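Local coordinates for protein heme oxygenase (mycobilin-producing) (Mycobacterium tuberculosis, PDB 6PLE) that degrades heme oxidatively to mycobilin with release of free iron, using molecular oxygen and an electron donor, at residues V3-A8 with A87-F92. The protein carries 1 engineered substitution. Numbering follows the deposited sequence.
With BLA (biliverdine IX alpha), chain D.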
ATOM      1  N   VAL A   3     -22.101   0.195   7.596  1.00 36.19           N
ATOM      2  CA  VAL A   3     -21.446   0.595   6.367  1.00 33.49           C
ATOM      3  C   VAL A   3     -20.973  -0.665   5.677  1.00 34.52           C
ATOM      4  O   VAL A   3     -20.941  -1.744   6.269  1.00 39.73           O
ATOM      5  CB  VAL A   3     -20.288   1.566   6.640  1.00 35.85           C
ATOM      6  CG1 VAL A   3     -20.769   2.641   7.594  1.00 32.76           C
ATOM      7  CG2 VAL A   3     -19.127   0.828   7.278  1.00 38.45           C
ATOM      8  N   VAL A   4     -20.621  -0.532   4.404  1.00 35.96           N
ATOM      9  CA  VAL A   4     -20.078  -1.646   3.636  1.00 35.49           C
ATOM     10  C   VAL A   4     -18.884  -1.132   2.866  1.00 33.24           C
ATOM     11  O   VAL A   4     -18.962  -0.068   2.248  1.00 34.75           O
ATOM     12  CB  VAL A   4     -21.112  -2.264   2.672  1.00 34.85           C
ATOM     13  CG1 VAL A   4     -20.416  -3.099   1.627  1.00 32.06           C
ATOM     14  CG2 VAL A   4     -22.075  -3.112   3.425  1.00 37.29           C
ATOM     15  N   LYS A   5     -17.787  -1.869   2.920  1.00 31.93           N
ATOM     16  CA  LYS A   5     -16.580  -1.590   2.165  1.00 28.64           C
ATOM     17  C   LYS A   5     -16.420  -2.703   1.155  1.00 33.77           C
ATOM     18  O   LYS A   5     -16.295  -3.865   1.543  1.00 38.12           O
ATOM     19  CB  LYS A   5     -15.341  -1.570   3.067  1.00 34.37           C
ATOM     20  CG  LYS A   5     -14.899  -0.232   3.628  1.00 34.94           C
ATOM     21  CD  LYS A   5     -16.005   0.513   4.319  1.00 31.99           C
ATOM     22  CE  LYS A   5     -15.452   1.784   4.908  1.00 29.77           C
ATOM     23  NZ  LYS A   5     -16.310   2.986   4.711  1.00 30.44           N
ATOM     24  N   ILE A   6     -16.352  -2.360  -0.127  1.00 33.16           N
ATOM     25  CA  ILE A   6     -16.114  -3.351  -1.161  1.00 32.53           C
ATOM     26  C   ILE A   6     -14.735  -3.113  -1.738  1.00 31.95           C
ATOM     27  O   ILE A   6     -14.370  -1.966  -2.026  1.00 40.41           O
ATOM     28  CB  ILE A   6     -17.193  -3.307  -2.247  1.00 36.27           C
ATOM     29  CG1 ILE A   6     -18.528  -3.746  -1.625  1.00 34.11           C
ATOM     30  CG2 ILE A   6     -16.766  -4.182  -3.414  1.00 28.44           C
ATOM     31  CD1 ILE A   6     -19.601  -4.039  -2.646  1.00 32.44           C
ATOM     32  N   ASN A   7     -13.967  -4.191  -1.890  1.00 30.37           N
ATOM     33  CA  ASN A   7     -12.603  -4.125  -2.407  1.00 34.53           C
ATOM     34  C   ASN A   7     -12.545  -4.936  -3.696  1.00 35.25           C
ATOM     35  O   ASN A   7     -12.612  -6.168  -3.674  1.00 34.03           O
ATOM     36  CB  ASN A   7     -11.592  -4.624  -1.361  1.00 29.77           C
ATOM     37  CG  ASN A   7     -10.168  -4.731  -1.905  1.00 36.07           C
ATOM     38  OD1 ASN A   7      -9.864  -4.312  -3.030  1.00 32.62           O
ATOM     39  ND2 ASN A   7      -9.280  -5.302  -1.093  1.00 37.93           N
ATOM     40  N   ALA A   8     -12.425  -4.249  -4.822  1.00 34.20           N
ATOM     41  CA  ALA A   8     -12.308  -4.942  -6.101  1.00 34.08           C
ATOM     42  C   ALA A   8     -10.844  -5.302  -6.317  1.00 32.27           C
ATOM     43  O   ALA A   8     -10.031  -4.450  -6.668  1.00 37.14           O
ATOM     44  CB  ALA A   8     -12.867  -4.087  -7.230  1.00 26.76           C
ATOM     45  N   ALA A  87      -6.353  -2.918  -6.714  1.00 34.45           N
ATOM     46  CA  ALA A  87      -7.475  -2.901  -5.781  1.00 34.39           C
ATOM     47  C   ALA A  87      -8.161  -1.549  -5.867  1.00 30.06           C
ATOM     48  O   ALA A  87      -7.562  -0.559  -6.281  1.00 32.36           O
ATOM     49  CB  ALA A  87      -7.042  -3.185  -4.326  1.00 29.83           C
ATOM     50  N   SER A  88      -9.431  -1.525  -5.481  1.00 32.53           N
ATOM     51  CA  SER A  88     -10.150  -0.276  -5.283  1.00 33.82           C
ATOM     52  C   SER A  88     -11.076  -0.437  -4.091  1.00 32.88           C
ATOM     53  O   SER A  88     -11.713  -1.482  -3.918  1.00 36.21           O
ATOM     54  CB  SER A  88     -10.964   0.137  -6.520  1.00 29.76           C
ATOM     55  OG  SER A  88     -10.284  -0.206  -7.711  1.00 39.52           O
ATOM     56  N   LEU A  89     -11.159   0.602  -3.279  1.00 30.66           N
ATOM     57  CA  LEU A  89     -12.021   0.582  -2.111  1.00 35.65           C
ATOM     58  C   LEU A  89     -13.262   1.376  -2.455  1.00 41.29           C
ATOM     59  O   LEU A  89     -13.215   2.610  -2.547  1.00 42.31           O
ATOM     60  CB  LEU A  89     -11.336   1.155  -0.880  1.00 44.30           C
ATOM     61  CG  LEU A  89     -12.095   0.867   0.414  1.00 44.21           C
ATOM     62  CD1 LEU A  89     -11.700  -0.511   0.931  1.00 33.76           C
ATOM     63  CD2 LEU A  89     -11.801   1.953   1.446  1.00 40.21           C
ATOM     64  N   LEU A  90     -14.357   0.662  -2.680  1.00 33.41           N
ATOM     65  CA  LEU A  90     -15.658   1.268  -2.882  1.00 31.95           C
ATOM     66  C   LEU A  90     -16.367   1.281  -1.535  1.00 32.52           C
ATOM     67  O   LEU A  90     -16.468   0.244  -0.878  1.00 34.76           O
ATOM     68  CB  LEU A  90     -16.460   0.486  -3.934  1.00 32.80           C
ATOM     69  CG  LEU A  90     -15.590  -0.192  -5.019  1.00 34.48           C
ATOM     70  CD1 LEU A  90     -16.394  -1.053  -5.981  1.00 34.77           C
ATOM     71  CD2 LEU A  90     -14.800   0.825  -5.828  1.00 29.01           C
ATOM     72  N   GLU A  91     -16.842   2.449  -1.130  1.00 27.40           N
ATOM     73  CA  GLU A  91     -17.376   2.669   0.198  1.00 29.11           C
ATOM     74  C   GLU A  91     -18.820   3.152   0.121  1.00 31.60           C
ATOM     75  O   GLU A  91     -19.136   4.085  -0.629  1.00 29.69           O
ATOM     76  CB  GLU A  91     -16.505   3.673   0.945  1.00 31.26           C
ATOM     77  CG  GLU A  91     -15.070   3.211   1.040  1.00 35.47           C
ATOM     78  CD  GLU A  91     -14.164   4.219   1.699  1.00 39.26           C
ATOM     79  OE1 GLU A  91     -14.359   4.523   2.898  1.00 34.20           O
ATOM     80  OE2 GLU A  91     -13.239   4.698   1.011  1.00 49.83           O
ATOM     81  N   PHE A  92     -19.682   2.532   0.923  1.00 32.61           N
ATOM     82  CA  PHE A  92     -21.122   2.724   0.837  1.00 30.94           C
ATOM     83  C   PHE A  92     -21.721   2.867   2.223  1.00 32.56           C
ATOM     84  O   PHE A  92     -21.145   2.417   3.212  1.00 35.11           O
ATOM     85  CB  PHE A  92     -21.803   1.544   0.162  1.00 26.76           C
ATOM     86  CG  PHE A  92     -21.238   1.189  -1.161  1.00 26.76           C
ATOM     87  CD1 PHE A  92     -20.168   0.333  -1.258  1.00 27.06           C
ATOM     88  CD2 PHE A  92     -21.805   1.705  -2.329  1.00 30.65           C
ATOM     89  CE1 PHE A  92     -19.665   0.005  -2.495  1.00 33.76           C
ATOM     90  CE2 PHE A  92     -21.314   1.386  -3.554  1.00 24.58           C
ATOM     91  CZ  PHE A  92     -20.256   0.530  -3.654  1.00 26.96           C
TER
HETATM   92  CHA BLA D 302      -5.090   0.780   0.254  1.00 32.23           C
HETATM   93  NA  BLA D 302      -4.485  -1.285   1.783  1.00 37.42           N
HETATM   94  C1A BLA D 302      -4.934  -0.005   1.592  1.00 37.72           C
HETATM   95  C2A BLA D 302      -5.223   0.536   2.825  1.00 37.03           C
HETATM   96  C3A BLA D 302      -4.974  -0.399   3.760  1.00 41.26           C
HETATM   97  C4A BLA D 302      -4.514  -1.521   3.127  1.00 38.13           C
HETATM   98  CMA BLA D 302      -5.163  -0.266   5.272  1.00 45.21           C
HETATM   99  CAA BLA D 302      -5.774   1.936   3.086  1.00 38.71           C
HETATM  100  CBA BLA D 302      -7.300   1.765   2.980  1.00 39.17           C
HETATM  101  CGA BLA D 302      -8.038   3.037   3.392  1.00 41.03           C
HETATM  102  O1A BLA D 302      -8.568   3.753   2.498  1.00 44.78           O
HETATM  103  O2A BLA D 302      -8.099   3.374   4.610  1.00 47.23           O
HETATM  104  CHB BLA D 302      -4.141  -2.811   3.897  1.00 36.93           C
HETATM  105  NB  BLA D 302      -3.139  -4.013   1.882  1.00 35.30           N
HETATM  106  C1B BLA D 302      -3.837  -3.916   3.230  1.00 34.71           C
HETATM  107  C2B BLA D 302      -4.079  -5.315   3.656  1.00 41.47           C
HETATM  108  C3B BLA D 302      -3.596  -6.225   2.680  1.00 39.97           C
HETATM  109  C4B BLA D 302      -2.992  -5.497   1.525  1.00 36.01           C
HETATM  110  CMB BLA D 302      -4.759  -5.720   4.957  1.00 44.21           C
HETATM  111  OB  BLA D 302      -2.518  -5.949   0.532  1.00 39.96           O
HETATM  112  CAB BLA D 302      -3.708  -7.742   2.802  1.00 40.07           C
HETATM  113  CBB BLA D 302      -3.046  -8.469   1.928  1.00 40.00           C
HETATM  114  NC  BLA D 302      -1.779  -2.939  -1.089  1.00 33.73           N
HETATM  115  C1C BLA D 302      -0.739  -4.033  -0.828  1.00 36.74           C
HETATM  116  C2C BLA D 302      -0.556  -4.739  -2.128  1.00 29.52           C
HETATM  117  C3C BLA D 302      -1.385  -4.179  -3.134  1.00 31.44           C
HETATM  118  C4C BLA D 302      -2.171  -3.051  -2.570  1.00 32.94           C
HETATM  119  CMC BLA D 302       0.396  -5.914  -2.312  1.00 39.23           C
HETATM  120  OC  BLA D 302      -0.201  -4.260   0.208  1.00 41.49           O
HETATM  121  CAC BLA D 302      -1.522  -4.570  -4.611  1.00 32.97           C
HETATM  122  CBC BLA D 302      -1.973  -5.730  -5.020  1.00 40.02           C
HETATM  123  CHD BLA D 302      -3.037  -2.329  -3.271  1.00 28.93           C
HETATM  124  ND  BLA D 302      -3.905  -0.983  -1.145  1.00 29.88           N
HETATM  125  C1D BLA D 302      -3.804  -1.182  -2.604  1.00 25.22           C
HETATM  126  C2D BLA D 302      -4.574  -0.133  -3.337  1.00 27.82           C
HETATM  127  C3D BLA D 302      -5.156   0.766  -2.318  1.00 30.20           C
HETATM  128  C4D BLA D 302      -4.744   0.253  -0.928  1.00 30.53           C
HETATM  129  CMD BLA D 302      -4.685  -0.038  -4.864  1.00 25.65           C
HETATM  130  CAD BLA D 302      -6.040   2.005  -2.555  1.00 32.80           C
HETATM  131  CBD BLA D 302      -7.472   1.509  -2.795  1.00 31.62           C
HETATM  132  CGD BLA D 302      -8.472   2.619  -3.119  1.00 29.20           C
HETATM  133  O1D BLA D 302      -8.775   3.503  -2.290  1.00 35.91           O
HETATM  134  O2D BLA D 302      -9.026   2.640  -4.241  1.00 35.49           O
HETATM  135  O   HOH W   1     -18.985   3.721   4.096  1.00 30.53           O
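I6 and L90 pair at the middle of two antiparallel strands, with both backbone bonds at 2.7 Å: I6 N to L90 O and L90 N to I6 O. V4 and F92 form the next hydrogen-bonded pair. The bond from V4 N to F92 O is longer, 3.2 Å. At the other end A8 N reaches S88 O, while the return bond from S88 N to A8 O is weak. This backbone ladder and the buried K5 and N7 make the close part of the contact. E91 and F92 are exposed, each on its own face.

V4, I6, L90 and F92 share one face. The F92 ring turns along it toward L90, with CG beside its own backbone N (chi1 -53°), and reaches I6 across the gap between the strands. Its CE1 lies 4.0 Å from both I6 CG1 and I6 CD1. V4 O lies at the ring edge, near its plane. I6 CG2 meets L90 CD1 at 4.1 Å.

The other face carries K5, N7, L89 and E91, under helix 60-71, where F63 touches K5 and L89. K5 bends at chi2 (52°). NZ has its main carboxylate partner in D60, and E91 OE1 adds a salt bridge at 3.1 Å, through its anti lone pair. A water links NZ to F92 O. K5 is buried, and these partners probably offset its charge.

N7 ND2 hydrogen-bonds OB of another bound biliverdin, and L89 N donates to carboxylate O2D of biliverdin chain D at 3.1 Å. The paired strands belong to the dimeric alpha-beta barrel fold of antibiotic biosynthesis monooxygenases, and their N7/A87-L89 end lines the biliverdin pocket.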